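Local coordinates for protein transcriptional regulator, ROK family (Vibrio cholerae O1 biovar eltor, PDB 1Z05) that probably binds DNA as a zinc-containing transcriptional regulator of the ROK family, related to Escherichia coli Mlc, with a likely role in controlling carbohydrate metabolism, at residues Val169-Ile174 with Ala411-Ala416; Gly209-Val214 with Gly420-Lys425. All blocks are in the same frame, centred on the assembly; numbering follows the deposited sequence.

In the fold
The two contacts show how two successive helices, 407-418 and 421-428, can seat themselves on neighbouring strands of one sheet. Contact 1 is buried and sets helix 407-418 against the strand 168-176, with small side chains on the sheet and branched aliphatic ones on the helix. Contact 2 lies nearer the surface, where strand 212-216 and the residues leading into it meet helix 421-428; its apolar packing gives way at one end to a lysine and a bridging water. Their centres are only about 7 Å apart, and parallel strand pairing joins them, with probable hydrogen bonds from F213 N to I172 O and from I174 N to F213 O.

Contact 1. Residues Val169-Ile174 with Ala411-Ala416; sequences VTSIAI and ALIKQA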
ATOM      1  N   VAL A 169     -27.519  -0.486 -19.125  1.00 40.24           N
ATOM      2  CA  VAL A 169     -26.823   0.060 -17.953  1.00 40.04           C
ATOM      3  C   VAL A 169     -26.290  -1.100 -17.117  1.00 39.46           C
ATOM      4  O   VAL A 169     -27.057  -1.927 -16.633  1.00 40.02           O
ATOM      5  CB  VAL A 169     -27.759   0.945 -17.105  1.00 41.24           C
ATOM      6  CG1 VAL A 169     -26.963   1.677 -16.010  1.00 41.60           C
ATOM      7  CG2 VAL A 169     -28.508   1.941 -17.999  1.00 37.78           C
ATOM      8  N   THR A 170     -24.977  -1.162 -16.950  1.00 37.87           N
ATOM      9  CA  THR A 170     -24.350  -2.345 -16.359  1.00 36.59           C
ATOM     10  C   THR A 170     -24.118  -2.229 -14.863  1.00 36.30           C
ATOM     11  O   THR A 170     -23.973  -3.239 -14.171  1.00 37.23           O
ATOM     12  CB  THR A 170     -22.981  -2.583 -16.984  1.00 36.02           C
ATOM     13  OG1 THR A 170     -22.166  -1.438 -16.736  1.00 35.39           O
ATOM     14  CG2 THR A 170     -23.101  -2.798 -18.486  1.00 38.24           C
ATOM     15  N   SER A 171     -24.049  -1.000 -14.371  1.00 36.53           N
ATOM     16  CA  SER A 171     -23.526  -0.739 -13.029  1.00 38.83           C
ATOM     17  C   SER A 171     -23.703   0.724 -12.640  1.00 38.89           C
ATOM     18  O   SER A 171     -24.006   1.572 -13.485  1.00 40.51           O
ATOM     19  CB  SER A 171     -22.029  -1.088 -12.978  1.00 38.69           C
ATOM     20  OG  SER A 171     -21.330  -0.396 -14.002  1.00 39.59           O
ATOM     21  N   ILE A 172     -23.484   1.001 -11.357  1.00 39.12           N
ATOM     22  CA  ILE A 172     -23.520   2.343 -10.804  1.00 39.09           C
ATOM     23  C   ILE A 172     -22.265   2.555  -9.960  1.00 39.52           C
ATOM     24  O   ILE A 172     -21.924   1.725  -9.119  1.00 39.85           O
ATOM     25  CB  ILE A 172     -24.795   2.575  -9.940  1.00 38.47           C
ATOM     26  CG1 ILE A 172     -26.048   2.567 -10.827  1.00 40.90           C
ATOM     27  CG2 ILE A 172     -24.702   3.895  -9.157  1.00 39.32           C
ATOM     28  CD1 ILE A 172     -27.377   2.462 -10.090  1.00 39.25           C
ATOM     29  N   ALA A 173     -21.570   3.657 -10.218  1.00 38.56           N
ATOM     30  CA  ALA A 173     -20.464   4.087  -9.380  1.00 39.28           C
ATOM     31  C   ALA A 173     -20.863   5.358  -8.639  1.00 39.55           C
ATOM     32  O   ALA A 173     -21.548   6.220  -9.192  1.00 39.72           O
ATOM     33  CB  ALA A 173     -19.206   4.304 -10.234  1.00 38.40           C
ATOM     34  N   ILE A 174     -20.468   5.453  -7.373  1.00 40.23           N
ATOM     35  CA  ILE A 174     -20.711   6.657  -6.582  1.00 39.15           C
ATOM     36  C   ILE A 174     -19.471   7.005  -5.762  1.00 38.95           C
ATOM     37  O   ILE A 174     -18.895   6.142  -5.092  1.00 39.37           O
ATOM     38  CB  ILE A 174     -22.030   6.570  -5.727  1.00 39.16           C
ATOM     39  CG1 ILE A 174     -22.278   7.864  -4.930  1.00 38.82           C
ATOM     40  CG2 ILE A 174     -22.074   5.320  -4.828  1.00 39.36           C
ATOM     41  CD1 ILE A 174     -23.774   8.131  -4.648  1.00 40.86           C
ATOM     42  N   ALA A 411     -13.639   5.456 -13.454  1.00 34.51           N
ATOM     43  CA  ALA A 411     -12.431   4.688 -13.163  1.00 33.51           C
ATOM     44  C   ALA A 411     -12.715   3.412 -12.379  1.00 34.16           C
ATOM     45  O   ALA A 411     -12.115   2.370 -12.644  1.00 32.91           O
ATOM     46  CB  ALA A 411     -11.436   5.553 -12.415  1.00 33.78           C
ATOM     47  N   LEU A 412     -13.627   3.495 -11.411  1.00 34.13           N
ATOM     48  CA  LEU A 412     -14.040   2.334 -10.624  1.00 33.53           C
ATOM     49  C   LEU A 412     -14.639   1.249 -11.527  1.00 32.58           C
ATOM     50  O   LEU A 412     -14.396   0.066 -11.323  1.00 33.08           O
ATOM     51  CB  LEU A 412     -15.097   2.728  -9.576  1.00 33.82           C
ATOM     52  CG  LEU A 412     -14.711   3.681  -8.444  1.00 34.43           C
ATOM     53  CD1 LEU A 412     -15.896   3.884  -7.516  1.00 31.63           C
ATOM     54  CD2 LEU A 412     -13.509   3.139  -7.660  1.00 36.65           C
ATOM     55  N   ILE A 413     -15.450   1.675 -12.486  1.00 32.36           N
ATOM     56  CA  ILE A 413     -16.117   0.773 -13.439  1.00 33.31           C
ATOM     57  C   ILE A 413     -15.086   0.161 -14.393  1.00 33.05           C
ATOM     58  O   ILE A 413     -15.075  -1.051 -14.604  1.00 33.01           O
ATOM     59  CB  ILE A 413     -17.244   1.507 -14.234  1.00 33.13           C
ATOM     60  CG1 ILE A 413     -18.365   1.994 -13.290  1.00 34.13           C
ATOM     61  CG2 ILE A 413     -17.836   0.627 -15.362  1.00 33.30           C
ATOM     62  CD1 ILE A 413     -18.826   0.973 -12.261  1.00 33.93           C
ATOM     63  N   LYS A 414     -14.217   0.993 -14.960  1.00 32.56           N
ATOM     64  CA  LYS A 414     -13.165   0.465 -15.823  1.00 34.57           C
ATOM     65  C   LYS A 414     -12.314  -0.587 -15.086  1.00 34.56           C
ATOM     66  O   LYS A 414     -12.076  -1.666 -15.632  1.00 34.60           O
ATOM     67  CB  LYS A 414     -12.319   1.584 -16.443  1.00 35.44           C
ATOM     68  CG  LYS A 414     -11.068   1.093 -17.160  1.00 39.24           C
ATOM     69  CD  LYS A 414     -10.894   1.736 -18.518  1.00 47.36           C
ATOM     70  CE  LYS A 414     -11.526   0.865 -19.602  1.00 51.04           C
ATOM     71  NZ  LYS A 414     -11.744   1.585 -20.886  1.00 52.18           N
ATOM     72  N   GLN A 415     -11.891  -0.289 -13.857  0.50 34.32           N
ATOM     73  CA  GLN A 415     -11.073  -1.231 -13.091  0.50 34.70           C
ATOM     74  C   GLN A 415     -11.833  -2.505 -12.704  0.50 33.81           C
ATOM     75  O   GLN A 415     -11.230  -3.579 -12.623  0.50 33.59           O
ATOM     76  CB  GLN A 415     -10.432  -0.557 -11.867  0.50 34.99           C
ATOM     77  CG  GLN A 415      -9.300  -1.363 -11.201  0.50 37.44           C
ATOM     78  CD  GLN A 415      -8.192  -1.781 -12.170  0.50 40.67           C
ATOM     79  OE1 GLN A 415      -7.866  -2.963 -12.280  0.50 40.94           O
ATOM     80  NE2 GLN A 415      -7.612  -0.812 -12.874  0.50 39.57           N
ATOM     81  N   ALA A 416     -13.147  -2.395 -12.491  1.00 32.75           N
ATOM     82  CA  ALA A 416     -13.984  -3.581 -12.207  1.00 33.10           C
ATOM     83  C   ALA A 416     -14.154  -4.488 -13.431  1.00 33.72           C
ATOM     84  O   ALA A 416     -14.336  -5.691 -13.278  1.00 33.71           O
ATOM     85  CB  ALA A 416     -15.359  -3.185 -11.665  1.00 32.92           C
TER
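I413 reaches down from the helix to S171 and A173, the two small residues on the sheet face turned toward it. Its CD1 carries most of the touching: the methyl stands 3.9 Å from A173 CB and a tight 3.3 Å from S171 OG, while CG1 also lies within van der Waals range of both side chains. With CG1 anti to the carbonyl carbon (chi1 -63°), the long branch of I413 projects to the strand and CG2 drops beside the serine. L412 adds a second, looser apolar touch, its CD1 at 4.3 Å from A173 CB.

Consistent with the ASKHA-type fold of ROK proteins, a helix near the C-terminus returns here to the sheet of the first domain; the axes of segments 411-416 and 169-174 approach to 8.5 Å, with 134° between their N-to-C directions.

The hydroxyl of S171 finds its polar partner within its own strand. Swung between its backbone N and carbonyl carbon (chi1 54°), S171 OG forms a 3.0 Å hydrogen bond with T170 OG1, which is also bonded to Q109 O, while I413 meets the same serine oxygen with hydrocarbon.

Contact 2. Residues Gly209-Val214 with Gly420-Lys425; sequences GLPVFV and GLLLMK
P211 and F213 present their rings to three residues of the helix, L421, L422 and K425. The closest touch is between P211 CG and L422 CD1, at 3.6 Å, where the leucine crosses the proline at about a right angle. The same methyl sits near the plane of the F213 ring, at its edge, 4.4 Å from F213 CE2. L421 also comes to the ring edge, its CD2 lying 3.7 Å from F213 CZ, so the leucines meet the rim of the phenyl group and not its face. F213 and L421 slide past one another in opposite directions.

K425 completes this shell with its hydrocarbon part. Its chain is bent at both chi2 (-81°) and chi3 (-95°), which lays CE alongside the proline, 3.8 Å from P211 CB. Beyond CE the ammonium group is bonded to a water, which accepts from K425 NZ at 3.0 Å and donates to G209 O at 2.8 Å, tying the lysine to the backbone at the end of helix 200-208.

Further out, a glycine at positive phi precedes each segment's contacting residues. G209 leaves helix 200-208 in this way, and G420 ends helix 407-418 and occupies the N-cap position of helix 421-428. After this turn L422 packs beside I413 of the preceding helix, and I413 in turn touches F213. V212 packs instead on I204 and Y205 of helix 200-208. The strand 212-216 is the outermost within this chain of a mixed sheet with strand order 3-2-1-4-5, the arrangement of the RNase H-like fold in ASKHA proteins; the last two helices of the chain pack on one face of this sheet, helix 421-428 toward its outermost strand.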
ATOM      1  N   GLY A 209     -31.008  -3.465  -8.508  1.00 40.39           N
ATOM      2  CA  GLY A 209     -30.509  -4.760  -8.970  1.00 39.63           C
ATOM      3  C   GLY A 209     -29.135  -4.701  -9.638  1.00 39.73           C
ATOM      4  O   GLY A 209     -28.597  -5.729 -10.037  1.00 40.29           O
ATOM      5  N   LEU A 210     -28.561  -3.504  -9.740  1.00 39.29           N
ATOM      6  CA  LEU A 210     -27.268  -3.298 -10.410  1.00 41.43           C
ATOM      7  C   LEU A 210     -26.086  -3.400  -9.450  1.00 40.99           C
ATOM      8  O   LEU A 210     -26.217  -3.019  -8.289  1.00 41.57           O
ATOM      9  CB  LEU A 210     -27.238  -1.925 -11.089  1.00 40.58           C
ATOM     10  CG  LEU A 210     -28.147  -1.693 -12.307  1.00 44.90           C
ATOM     11  CD1 LEU A 210     -28.183  -0.208 -12.698  1.00 41.11           C
ATOM     12  CD2 LEU A 210     -27.754  -2.557 -13.495  1.00 41.14           C
ATOM     13  N   PRO A 211     -24.926  -3.902  -9.932  1.00 41.53           N
ATOM     14  CA  PRO A 211     -23.725  -3.793  -9.097  1.00 40.71           C
ATOM     15  C   PRO A 211     -23.371  -2.337  -8.828  1.00 40.54           C
ATOM     16  O   PRO A 211     -23.464  -1.486  -9.726  1.00 40.13           O
ATOM     17  CB  PRO A 211     -22.622  -4.463  -9.933  1.00 42.65           C
ATOM     18  CG  PRO A 211     -23.171  -4.575 -11.312  1.00 44.27           C
ATOM     19  CD  PRO A 211     -24.663  -4.578 -11.221  1.00 39.65           C
ATOM     20  N   VAL A 212     -22.979  -2.066  -7.588  1.00 39.40           N
ATOM     21  CA  VAL A 212     -22.695  -0.723  -7.122  1.00 39.07           C
ATOM     22  C   VAL A 212     -21.271  -0.694  -6.576  1.00 40.05           C
ATOM     23  O   VAL A 212     -20.869  -1.586  -5.813  1.00 39.15           O
ATOM     24  CB  VAL A 212     -23.692  -0.267  -6.014  1.00 39.40           C
ATOM     25  CG1 VAL A 212     -23.477   1.198  -5.663  1.00 37.74           C
ATOM     26  CG2 VAL A 212     -25.142  -0.493  -6.473  1.00 39.72           C
ATOM     27  N   PHE A 213     -20.541   0.338  -6.985  1.00 38.48           N
ATOM     28  CA  PHE A 213     -19.157   0.588  -6.606  1.00 39.05           C
ATOM     29  C   PHE A 213     -19.095   1.940  -5.916  1.00 39.23           C
ATOM     30  O   PHE A 213     -19.369   2.976  -6.532  1.00 39.70           O
ATOM     31  CB  PHE A 213     -18.263   0.561  -7.861  1.00 38.39           C
ATOM     32  CG  PHE A 213     -18.315  -0.754  -8.583  1.00 39.00           C
ATOM     33  CD1 PHE A 213     -17.435  -1.774  -8.247  1.00 41.63           C
ATOM     34  CD2 PHE A 213     -19.297  -1.003  -9.536  1.00 40.06           C
ATOM     35  CE1 PHE A 213     -17.511  -3.010  -8.875  1.00 40.84           C
ATOM     36  CE2 PHE A 213     -19.378  -2.236 -10.164  1.00 39.19           C
ATOM     37  CZ  PHE A 213     -18.481  -3.235  -9.839  1.00 39.08           C
ATOM     38  N   VAL A 214     -18.732   1.918  -4.635  1.00 37.95           N
ATOM     39  CA  VAL A 214     -18.706   3.105  -3.790  1.00 36.22           C
ATOM     40  C   VAL A 214     -17.260   3.361  -3.403  1.00 37.29           C
ATOM     41  O   VAL A 214     -16.550   2.422  -3.031  1.00 37.96           O
ATOM     42  CB  VAL A 214     -19.533   2.886  -2.491  1.00 37.60           C
ATOM     43  CG1 VAL A 214     -19.679   4.192  -1.715  1.00 34.95           C
ATOM     44  CG2 VAL A 214     -20.924   2.308  -2.818  1.00 35.69           C
ATOM     45  N   GLY A 420     -12.345  -8.161 -13.731  1.00 36.07           N
ATOM     46  CA  GLY A 420     -13.238  -9.233 -14.175  1.00 36.95           C
ATOM     47  C   GLY A 420     -14.534  -9.311 -13.387  1.00 39.34           C
ATOM     48  O   GLY A 420     -15.470 -10.014 -13.792  1.00 38.68           O
ATOM     49  N   LEU A 421     -14.595  -8.594 -12.263  1.00 39.12           N
ATOM     50  CA  LEU A 421     -15.786  -8.590 -11.407  1.00 40.65           C
ATOM     51  C   LEU A 421     -17.057  -8.207 -12.179  1.00 39.85           C
ATOM     52  O   LEU A 421     -18.069  -8.912 -12.121  1.00 39.16           O
ATOM     53  CB  LEU A 421     -15.588  -7.653 -10.203  1.00 40.98           C
ATOM     54  CG  LEU A 421     -16.578  -7.741  -9.026  1.00 44.93           C
ATOM     55  CD1 LEU A 421     -15.894  -7.400  -7.704  1.00 45.57           C
ATOM     56  CD2 LEU A 421     -17.811  -6.857  -9.223  1.00 48.24           C
ATOM     57  N   LEU A 422     -16.995  -7.090 -12.895  1.00 38.79           N
ATOM     58  CA  LEU A 422     -18.161  -6.577 -13.598  1.00 37.49           C
ATOM     59  C   LEU A 422     -18.491  -7.427 -14.821  1.00 36.40           C
ATOM     60  O   LEU A 422     -19.665  -7.643 -15.117  1.00 36.50           O
ATOM     61  CB  LEU A 422     -17.976  -5.106 -13.983  1.00 36.78           C
ATOM     62  CG  LEU A 422     -19.202  -4.397 -14.567  1.00 37.19           C
ATOM     63  CD1 LEU A 422     -20.447  -4.606 -13.687  1.00 32.70           C
ATOM     64  CD2 LEU A 422     -18.907  -2.920 -14.753  1.00 36.69           C
ATOM     65  N   LEU A 423     -17.463  -7.918 -15.509  1.00 35.94           N
ATOM     66  CA  LEU A 423     -17.660  -8.848 -16.624  1.00 37.23           C
ATOM     67  C   LEU A 423     -18.522 -10.039 -16.215  1.00 38.80           C
ATOM     68  O   LEU A 423     -19.459 -10.402 -16.923  1.00 38.25           O
ATOM     69  CB  LEU A 423     -16.327  -9.375 -17.163  1.00 37.28           C
ATOM     70  CG  LEU A 423     -15.324  -8.408 -17.778  1.00 38.08           C
ATOM     71  CD1 LEU A 423     -14.116  -9.190 -18.222  1.00 40.33           C
ATOM     72  CD2 LEU A 423     -15.939  -7.645 -18.945  1.00 40.46           C
ATOM     73  N   MET A 424     -18.209 -10.630 -15.064  1.00 39.13           N
ATOM     74  CA  MET A 424     -18.918 -11.817 -14.627  1.00 40.50           C
ATOM     75  C   MET A 424     -20.358 -11.479 -14.261  1.00 40.50           C
ATOM     76  O   MET A 424     -21.263 -12.262 -14.539  1.00 40.49           O
ATOM     77  CB  MET A 424     -18.180 -12.512 -13.477  1.00 42.86           C
ATOM     78  CG  MET A 424     -16.813 -13.108 -13.868  1.00 48.01           C
ATOM     79  SD  MET A 424     -16.859 -14.423 -15.124  1.00 60.58           S
ATOM     80  CE  MET A 424     -16.714 -13.512 -16.662  1.00 54.98           C
ATOM     81  N   LYS A 425     -20.570 -10.303 -13.673  1.00 39.17           N
ATOM     82  CA  LYS A 425     -21.920  -9.826 -13.397  1.00 39.64           C
ATOM     83  C   LYS A 425     -22.739  -9.648 -14.673  1.00 39.65           C
ATOM     84  O   LYS A 425     -23.909 -10.022 -14.709  1.00 39.08           O
ATOM     85  CB  LYS A 425     -21.901  -8.538 -12.566  1.00 40.23           C
ATOM     86  CG  LYS A 425     -21.368  -8.731 -11.144  1.00 40.43           C
ATOM     87  CD  LYS A 425     -22.423  -9.296 -10.185  1.00 43.78           C
ATOM     88  CE  LYS A 425     -23.126  -8.177  -9.418  1.00 45.69           C
ATOM     89  NZ  LYS A 425     -24.147  -8.648  -8.435  1.00 42.14           N
TER
HETATM   90  O   HOH W   1     -26.321  -7.430 -10.043  1.00 46.67           O